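Local atomic coordinates of choloylglycine hydrolase (Clostridium perfringens, PDB entry 2BJF), a protein that hydrolyses the amide bond of glycine- and taurine-conjugated bile salts, releasing free bile acids, and also acts as a bile acid amine N-acyltransferase. Residues A[81-86]-A[176-181]; A[152-157]-A[165-170]. All blocks are in the same frame, centred on the assembly; numbering follows the deposited sequence.

Contact 1 (A[81-86]-A[176-181]). With TAU (2-aminoethanesulfonic acid), chain C; DXC ((3alpha,5beta,12alpha)-3,12-dihydroxycholan-24-oic acid), chain B.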
loop_
_atom_site.group_PDB
_atom_site.type_symbol
_atom_site.label_atom_id
_atom_site.label_comp_id
_atom_site.label_asym_id
_atom_site.label_seq_id
_atom_site.Cartn_x
_atom_site.Cartn_y
_atom_site.Cartn_z
ATOM N N LEU A 81 -14.922 19.945 12.046
ATOM C CA LEU A 81 -13.657 19.255 11.785
ATOM C C LEU A 81 -12.795 20.107 10.860
ATOM O O LEU A 81 -13.324 20.854 10.037
ATOM C CB LEU A 81 -13.918 17.881 11.150
ATOM C CG LEU A 81 -14.525 16.746 11.991
ATOM C CD1 LEU A 81 -16.008 16.951 12.277
ATOM C CD2 LEU A 81 -14.319 15.407 11.302
ATOM N N ASN A 82 -11.474 19.993 11.000
ATOM C CA ASN A 82 -10.534 20.763 10.181
ATOM C C ASN A 82 -10.735 20.530 8.684
ATOM O O ASN A 82 -11.009 19.410 8.252
ATOM C CB ASN A 82 -9.086 20.454 10.584
ATOM C CG ASN A 82 -8.079 21.403 9.947
ATOM O OD1 ASN A 82 -8.337 22.600 9.792
ATOM N ND2 ASN A 82 -6.919 20.871 9.584
ATOM N N PHE A 83 -10.610 21.602 7.904
ATOM C CA PHE A 83 -10.846 21.555 6.462
ATOM C C PHE A 83 -9.930 22.585 5.794
ATOM O O PHE A 83 -10.412 23.569 5.230
ATOM C CB PHE A 83 -12.330 21.852 6.193
ATOM C CG PHE A 83 -12.799 21.516 4.800
ATOM C CD1 PHE A 83 -12.575 20.257 4.247
ATOM C CD2 PHE A 83 -13.517 22.452 4.059
ATOM C CE1 PHE A 83 -13.025 19.952 2.963
ATOM C CE2 PHE A 83 -13.973 22.155 2.775
ATOM C CZ PHE A 83 -13.727 20.901 2.228
ATOM N N PRO A 84 -8.599 22.357 5.856
ATOM C CA PRO A 84 -7.605 23.374 5.487
ATOM C C PRO A 84 -7.490 23.633 3.990
ATOM O O PRO A 84 -7.088 24.726 3.585
ATOM C CB PRO A 84 -6.294 22.790 6.018
ATOM C CG PRO A 84 -6.497 21.325 5.986
ATOM C CD PRO A 84 -7.956 21.096 6.272
ATOM N N VAL A 85 -7.827 22.635 3.181
ATOM C CA VAL A 85 -7.737 22.777 1.735
ATOM C C VAL A 85 -9.130 22.681 1.124
ATOM O O VAL A 85 -9.962 21.885 1.576
ATOM C CB VAL A 85 -6.785 21.731 1.099
ATOM C CG1 VAL A 85 -6.368 22.172 -0.301
ATOM C CG2 VAL A 85 -5.542 21.521 1.964
ATOM N N TYR A 86 -9.365 23.510 0.105
ATOM C CA TYR A 86 -10.618 23.566 -0.670
ATOM C C TYR A 86 -11.730 24.395 -0.015
ATOM O O TYR A 86 -12.782 24.618 -0.619
ATOM C CB TYR A 86 -11.109 22.162 -1.078
ATOM C CG TYR A 86 -10.040 21.321 -1.753
ATOM C CD1 TYR A 86 -9.610 21.610 -3.049
ATOM C CD2 TYR A 86 -9.451 20.244 -1.088
ATOM C CE1 TYR A 86 -8.622 20.847 -3.665
ATOM C CE2 TYR A 86 -8.465 19.478 -1.694
ATOM C CZ TYR A 86 -8.056 19.782 -2.981
ATOM O OH TYR A 86 -7.081 19.020 -3.579
ATOM N N SER A 176 -9.689 17.277 4.689
ATOM C CA SER A 176 -9.566 17.493 3.239
ATOM C C SER A 176 -9.058 16.241 2.505
ATOM O O SER A 176 -8.318 15.452 3.090
ATOM C CB SER A 176 -8.668 18.699 2.953
ATOM O OG SER A 176 -9.262 19.889 3.446
ATOM N N PRO A 177 -9.446 16.055 1.223
ATOM C CA PRO A 177 -10.254 16.900 0.331
ATOM C C PRO A 177 -11.761 16.895 0.615
ATOM O O PRO A 177 -12.198 16.468 1.687
ATOM C CB PRO A 177 -9.984 16.309 -1.066
ATOM C CG PRO A 177 -8.988 15.229 -0.888
ATOM C CD PRO A 177 -9.013 14.825 0.538
ATOM N N THR A 178 -12.538 17.374 -0.356
ATOM C CA THR A 178 -13.992 17.491 -0.227
ATOM C C THR A 178 -14.665 16.128 -0.048
ATOM O O THR A 178 -14.082 15.087 -0.372
ATOM C CB THR A 178 -14.610 18.218 -1.440
ATOM O OG1 THR A 178 -14.323 17.482 -2.636
ATOM C CG2 THR A 178 -14.054 19.634 -1.564
ATOM N N PHE A 179 -15.894 16.146 0.466
ATOM C CA PHE A 179 -16.612 14.915 0.806
ATOM C C PHE A 179 -16.826 13.998 -0.399
ATOM O O PHE A 179 -16.655 12.781 -0.296
ATOM C CB PHE A 179 -17.944 15.233 1.496
ATOM C CG PHE A 179 -18.672 14.015 2.001
ATOM C CD1 PHE A 179 -18.161 13.269 3.062
ATOM C CD2 PHE A 179 -19.870 13.615 1.419
ATOM C CE1 PHE A 179 -18.832 12.142 3.529
ATOM C CE2 PHE A 179 -20.551 12.493 1.882
ATOM C CZ PHE A 179 -20.028 11.753 2.936
ATOM N N ASP A 180 -17.183 14.589 -1.537
ATOM C CA ASP A 180 -17.388 13.827 -2.768
ATOM C C ASP A 180 -16.115 13.124 -3.239
ATOM O O ASP A 180 -16.188 12.054 -3.850
ATOM C CB ASP A 180 -17.970 14.711 -3.879
ATOM C CG ASP A 180 -17.108 15.921 -4.184
ATOM O OD1 ASP A 180 -16.849 16.720 -3.264
ATOM O OD2 ASP A 180 -16.698 16.080 -5.353
ATOM N N TRP A 181 -14.957 13.718 -2.945
ATOM C CA TRP A 181 -13.669 13.096 -3.268
ATOM C C TRP A 181 -13.475 11.802 -2.477
ATOM O O TRP A 181 -13.080 10.779 -3.041
ATOM C CB TRP A 181 -12.497 14.060 -3.022
ATOM C CG TRP A 181 -11.177 13.514 -3.502
ATOM C CD1 TRP A 181 -10.560 13.787 -4.689
ATOM C CD2 TRP A 181 -10.325 12.586 -2.812
ATOM N NE1 TRP A 181 -9.381 13.087 -4.785
ATOM C CE2 TRP A 181 -9.210 12.346 -3.645
ATOM C CE3 TRP A 181 -10.394 11.941 -1.568
ATOM C CZ2 TRP A 181 -8.171 11.483 -3.278
ATOM C CZ3 TRP A 181 -9.360 11.083 -1.202
ATOM C CH2 TRP A 181 -8.264 10.863 -2.055
HETATM C C1 TAU C . -3.464 19.728 8.231
HETATM C C2 TAU C . -3.968 19.383 9.335
HETATM N N1 TAU C . -2.832 20.261 7.305
HETATM S S TAU C . -5.127 18.326 9.401
HETATM O O1 TAU C . -6.062 18.524 8.267
HETATM O O2 TAU C . -4.566 16.959 9.349
HETATM O O3 TAU C . -5.865 18.509 10.672
HETATM C C1 DXC B . -8.391 31.320 16.873
HETATM C C2 DXC B . -9.819 31.258 16.332
HETATM C C3 DXC B . -10.892 31.305 17.434
HETATM C C4 DXC B . -10.673 30.283 18.564
HETATM C C5 DXC B . -9.227 30.368 19.056
HETATM C C6 DXC B . -8.179 30.257 17.947
HETATM C C7 DXC B . -12.283 31.196 16.792
HETATM C C8 DXC B . -12.650 29.780 16.341
HETATM C C9 DXC B . -12.369 28.699 17.386
HETATM C C10 DXC B . -10.980 28.855 18.041
HETATM C C11 DXC B . -12.403 27.304 16.753
HETATM C C12 DXC B . -12.185 26.148 17.732
HETATM C C13 DXC B . -10.831 26.318 18.440
HETATM C C14 DXC B . -10.690 27.723 19.049
HETATM C C15 DXC B . -13.592 26.904 15.879
HETATM C C16 DXC B . -13.476 25.377 15.819
HETATM C C17 DXC B . -12.307 24.981 16.739
HETATM C C18 DXC B . -11.571 30.620 19.754
HETATM C C19 DXC B . -12.424 23.527 17.247
HETATM O O1 DXC B . -9.736 26.058 17.549
HETATM O O2 DXC B . -7.467 31.099 15.800
HETATM C C20 DXC B . -13.297 26.082 18.796
HETATM C C21 DXC B . -12.320 22.519 16.095
HETATM C C22 DXC B . -10.988 22.604 15.343
HETATM C C23 DXC B . -10.644 21.319 14.624
HETATM O O3 DXC B . -11.333 20.295 14.819
HETATM O O4 DXC B . -9.663 21.335 13.850
HETATM C C24 DXC B . -11.428 23.148 18.347
#
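Ser176 OG donates to Val85 O across 2.8 Å. The donor lies in the carbonyl plane on a lone pair, at a C=O...OG angle of 122°. A chi1 of -65° sets OG beside its own backbone N and anti to the carbonyl carbon, which delivers the hydroxyl into the bend formed by Phe83 to Val85; Pro84 CD also approaches this OG, at 3.3 Å.

Aromatic and apolar contacts surround this bond. Val85 O, from the same segment as the Phe83 ring, stands over the centre of one face of it, while Pro177 O meets that ring at its edge, in plane, 3.8 Å from CE1. Thr178 CG2 reaches the same edge at CZ and also touches Tyr86 CB. The ring of Pro177, which follows a cis peptide bond, runs alongside Tyr86 in the same direction, its CB 3.6 Å from the tyrosine CE2. Leu210 of a second subunit packs on Pro84, Val85, Tyr86 and Pro177.

Ligand contacts come from the 81-86 side. In the conformer given, one of two deposited, Asn82 ND2 makes a weak hydrogen bond to taurine O3 (2.8 Å, 150° at the hydrogen) and lies equally close to O1; Thr141 OG1 bonds its OD1. Asn82 CB lies 3.4 Å from deoxycholate O4, and Pro84 CG borders the sulfonate. Gln212 N of the second subunit also bonds the taurine. Asn82 thus adjoins both reaction products close to the nucleophile Cys2, and the few protein bonds described to taurine are consistent with poor specificity for the tauryl part.

Contact 2 (A[152-157]-A[165-170])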
loop_
_atom_site.group_PDB
_atom_site.type_symbol
_atom_site.label_atom_id
_atom_site.label_comp_id
_atom_site.label_asym_id
_atom_site.label_seq_id
_atom_site.Cartn_x
_atom_site.Cartn_y
_atom_site.Cartn_z
ATOM N N LYS A 152 -30.062 9.923 10.123
ATOM C CA LYS A 152 -29.606 10.658 8.947
ATOM C C LYS A 152 -28.438 11.574 9.292
ATOM O O LYS A 152 -28.421 12.198 10.354
ATOM C CB LYS A 152 -30.753 11.469 8.334
ATOM C CG LYS A 152 -31.809 10.631 7.611
ATOM C CD LYS A 152 -31.296 10.102 6.271
ATOM C CE LYS A 152 -32.250 9.080 5.661
ATOM N NZ LYS A 152 -32.308 7.810 6.447
ATOM N N SER A 153 -27.465 11.639 8.385
ATOM C CA SER A 153 -26.300 12.503 8.547
ATOM C C SER A 153 -26.061 13.335 7.293
ATOM O O SER A 153 -26.288 12.866 6.177
ATOM C CB SER A 153 -25.049 11.675 8.859
ATOM O OG SER A 153 -25.147 11.034 10.120
ATOM N N ILE A 154 -25.610 14.574 7.490
ATOM C CA ILE A 154 -25.208 15.443 6.382
ATOM C C ILE A 154 -23.817 16.036 6.610
ATOM O O ILE A 154 -23.330 16.088 7.744
ATOM C CB ILE A 154 -26.240 16.576 6.095
ATOM C CG1 ILE A 154 -26.524 17.402 7.357
ATOM C CG2 ILE A 154 -27.526 15.997 5.494
ATOM C CD1 ILE A 154 -27.232 18.726 7.090
ATOM N N VAL A 155 -23.180 16.458 5.520
ATOM C CA VAL A 155 -21.873 17.105 5.568
ATOM C C VAL A 155 -21.985 18.483 4.925
ATOM O O VAL A 155 -22.527 18.621 3.825
ATOM C CB VAL A 155 -20.786 16.256 4.858
ATOM C CG1 VAL A 155 -19.466 17.020 4.750
ATOM C CG2 VAL A 155 -20.577 14.935 5.595
ATOM N N VAL A 156 -21.483 19.496 5.627
ATOM C CA VAL A 156 -21.561 20.882 5.167
ATOM C C VAL A 156 -20.169 21.410 4.837
ATOM O O VAL A 156 -19.302 21.484 5.708
ATOM C CB VAL A 156 -22.226 21.793 6.229
ATOM C CG1 VAL A 156 -22.348 23.221 5.713
ATOM C CG2 VAL A 156 -23.594 21.249 6.623
ATOM N N GLU A 157 -19.963 21.769 3.571
ATOM C CA GLU A 157 -18.672 22.275 3.107
ATOM C C GLU A 157 -18.869 23.487 2.210
ATOM O O GLU A 157 -19.557 23.403 1.194
ATOM C CB GLU A 157 -17.899 21.183 2.353
ATOM C CG GLU A 157 -17.544 19.975 3.213
ATOM C CD GLU A 157 -16.792 18.880 2.472
ATOM O OE1 GLU A 157 -16.834 18.836 1.222
ATOM O OE2 GLU A 157 -16.165 18.049 3.160
ATOM N N VAL A 165 -24.118 20.892 0.668
ATOM C CA VAL A 165 -24.730 20.075 1.717
ATOM C C VAL A 165 -24.918 18.663 1.162
ATOM O O VAL A 165 -25.802 18.424 0.336
ATOM C CB VAL A 165 -26.084 20.657 2.216
ATOM C CG1 VAL A 165 -26.686 19.770 3.304
ATOM C CG2 VAL A 165 -25.910 22.077 2.737
ATOM N N PHE A 166 -24.067 17.741 1.607
ATOM C CA PHE A 166 -24.087 16.361 1.124
ATOM C C PHE A 166 -24.875 15.452 2.054
ATOM O O PHE A 166 -24.770 15.567 3.276
ATOM C CB PHE A 166 -22.667 15.794 1.027
ATOM C CG PHE A 166 -21.738 16.578 0.142
ATOM C CD1 PHE A 166 -21.742 16.390 -1.237
ATOM C CD2 PHE A 166 -20.828 17.473 0.695
ATOM C CE1 PHE A 166 -20.869 17.103 -2.057
ATOM C CE2 PHE A 166 -19.949 18.188 -0.116
ATOM C CZ PHE A 166 -19.971 18.004 -1.495
ATOM N N ASP A 167 -25.646 14.535 1.474
ATOM C CA ASP A 167 -26.183 13.407 2.228
ATOM C C ASP A 167 -25.034 12.451 2.528
ATOM O O ASP A 167 -24.309 12.041 1.617
ATOM C CB ASP A 167 -27.276 12.683 1.435
ATOM C CG ASP A 167 -28.590 13.446 1.403
ATOM O OD1 ASP A 167 -28.742 14.437 2.149
ATOM O OD2 ASP A 167 -29.482 13.044 0.628
ATOM N N ASN A 168 -24.861 12.115 3.805
ATOM C CA ASN A 168 -23.776 11.234 4.231
ATOM C C ASN A 168 -24.272 9.821 4.521
ATOM O O ASN A 168 -24.783 9.540 5.609
ATOM C CB ASN A 168 -23.050 11.821 5.449
ATOM C CG ASN A 168 -21.779 11.054 5.808
ATOM O OD1 ASN A 168 -21.574 9.918 5.380
ATOM N ND2 ASN A 168 -20.921 11.682 6.601
ATOM N N ASN A 169 -24.110 8.940 3.538
ATOM C CA ASN A 169 -24.516 7.542 3.666
ATOM C C ASN A 169 -23.362 6.634 4.097
ATOM O O ASN A 169 -23.503 5.410 4.131
ATOM C CB ASN A 169 -25.135 7.049 2.353
ATOM C CG ASN A 169 -26.434 7.762 2.012
ATOM O OD1 ASN A 169 -26.605 8.266 0.900
ATOM N ND2 ASN A 169 -27.355 7.812 2.968
ATOM N N ILE A 170 -22.229 7.249 4.430
ATOM C CA ILE A 170 -21.032 6.523 4.861
ATOM C C ILE A 170 -20.977 6.457 6.387
ATOM O O ILE A 170 -20.443 5.503 6.959
ATOM C CB ILE A 170 -19.722 7.187 4.336
ATOM C CG1 ILE A 170 -19.899 7.787 2.929
ATOM C CG2 ILE A 170 -18.545 6.204 4.394
ATOM C CD1 ILE A 170 -20.226 6.790 1.827
HETATM O O HOH W 1 -27.507 9.730 6.171
HETATM O O HOH W 2 -28.891 12.553 4.823
#
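Val155 and Phe166 form an antiparallel hydrogen-bonded pair: Val155 N donates to Phe166 O at 2.9 Å, and Phe166 N returns a bond to Val155 O at 2.8 Å. Both donors lie in the plane of the carbonyl they meet. Short CA-H...O approaches fill in around these bonds, Ile154 CA sitting 3.1 Å from Phe166 O. On the face carrying Val155 and Phe166 the packing is close. Asn168, its CG anti to the backbone N (chi1 -171°), brings its amide across the valine, with ND2 3.4 Å from Val155 CG2. The Glu157 and Phe166 side chains cross nearly perpendicular, carboxylate and ring planes 83° apart, and Glu157 OE1 comes 3.5 Å from Phe166 CE2. The other carboxylate oxygen, OE2, is bonded to His143 ND1.

Strands 153-158 and 163-167 form a beta hairpin; 163-167 is an edge strand of an antiparallel sheet within this chain, paired to 153-158, which pairs in turn with 142-147. Asn168 N donates to Ser153 O from 37° above the carbonyl plane, and Asn168 OD1 accepts from Ile170 N in an Asx turn that leads the chain away.

Across the opposite face the direct side-chain contact is looser: Ile154 CD1 and Val165 CG1 meet obliquely at 4.0 Å, although Ile154 itself is buried against helix 116-123. Lys120 of that helix forms a salt bridge with the exposed Asp167, whose end of the contact is the solvent side. There one water accepts from Ser153 N and lies 2.8 Å from Asn168 O, to which it may donate; another lies within bonding distance of Ser153 O and, more weakly placed, 3.3 Å from Asp167 OD1.

From the N terminus, the chain runs along strand 77-82 into 81-86, the first half of contact 1. It then passes helices 105-112 and 116-123 and strand 142-147 before reaching 152-157, where contact 2 closes a short hairpin with 165-170. Only after that does 176-181 complete contact 1, so the small loop lies wholly within the large one. Strand 142-147 separates 77-82 from 153-158 in the sheet. The two contacts, centred 13 Å apart, meet where helix 179-186 begins: Glu157 OE1 lies 2.9 Å from Phe179 N, a probable hydrogen bond, and Phe179 CD2 packs 3.6 Å from Phe166 CB. This joins the hairpin to the helix start and the taurine-side loop.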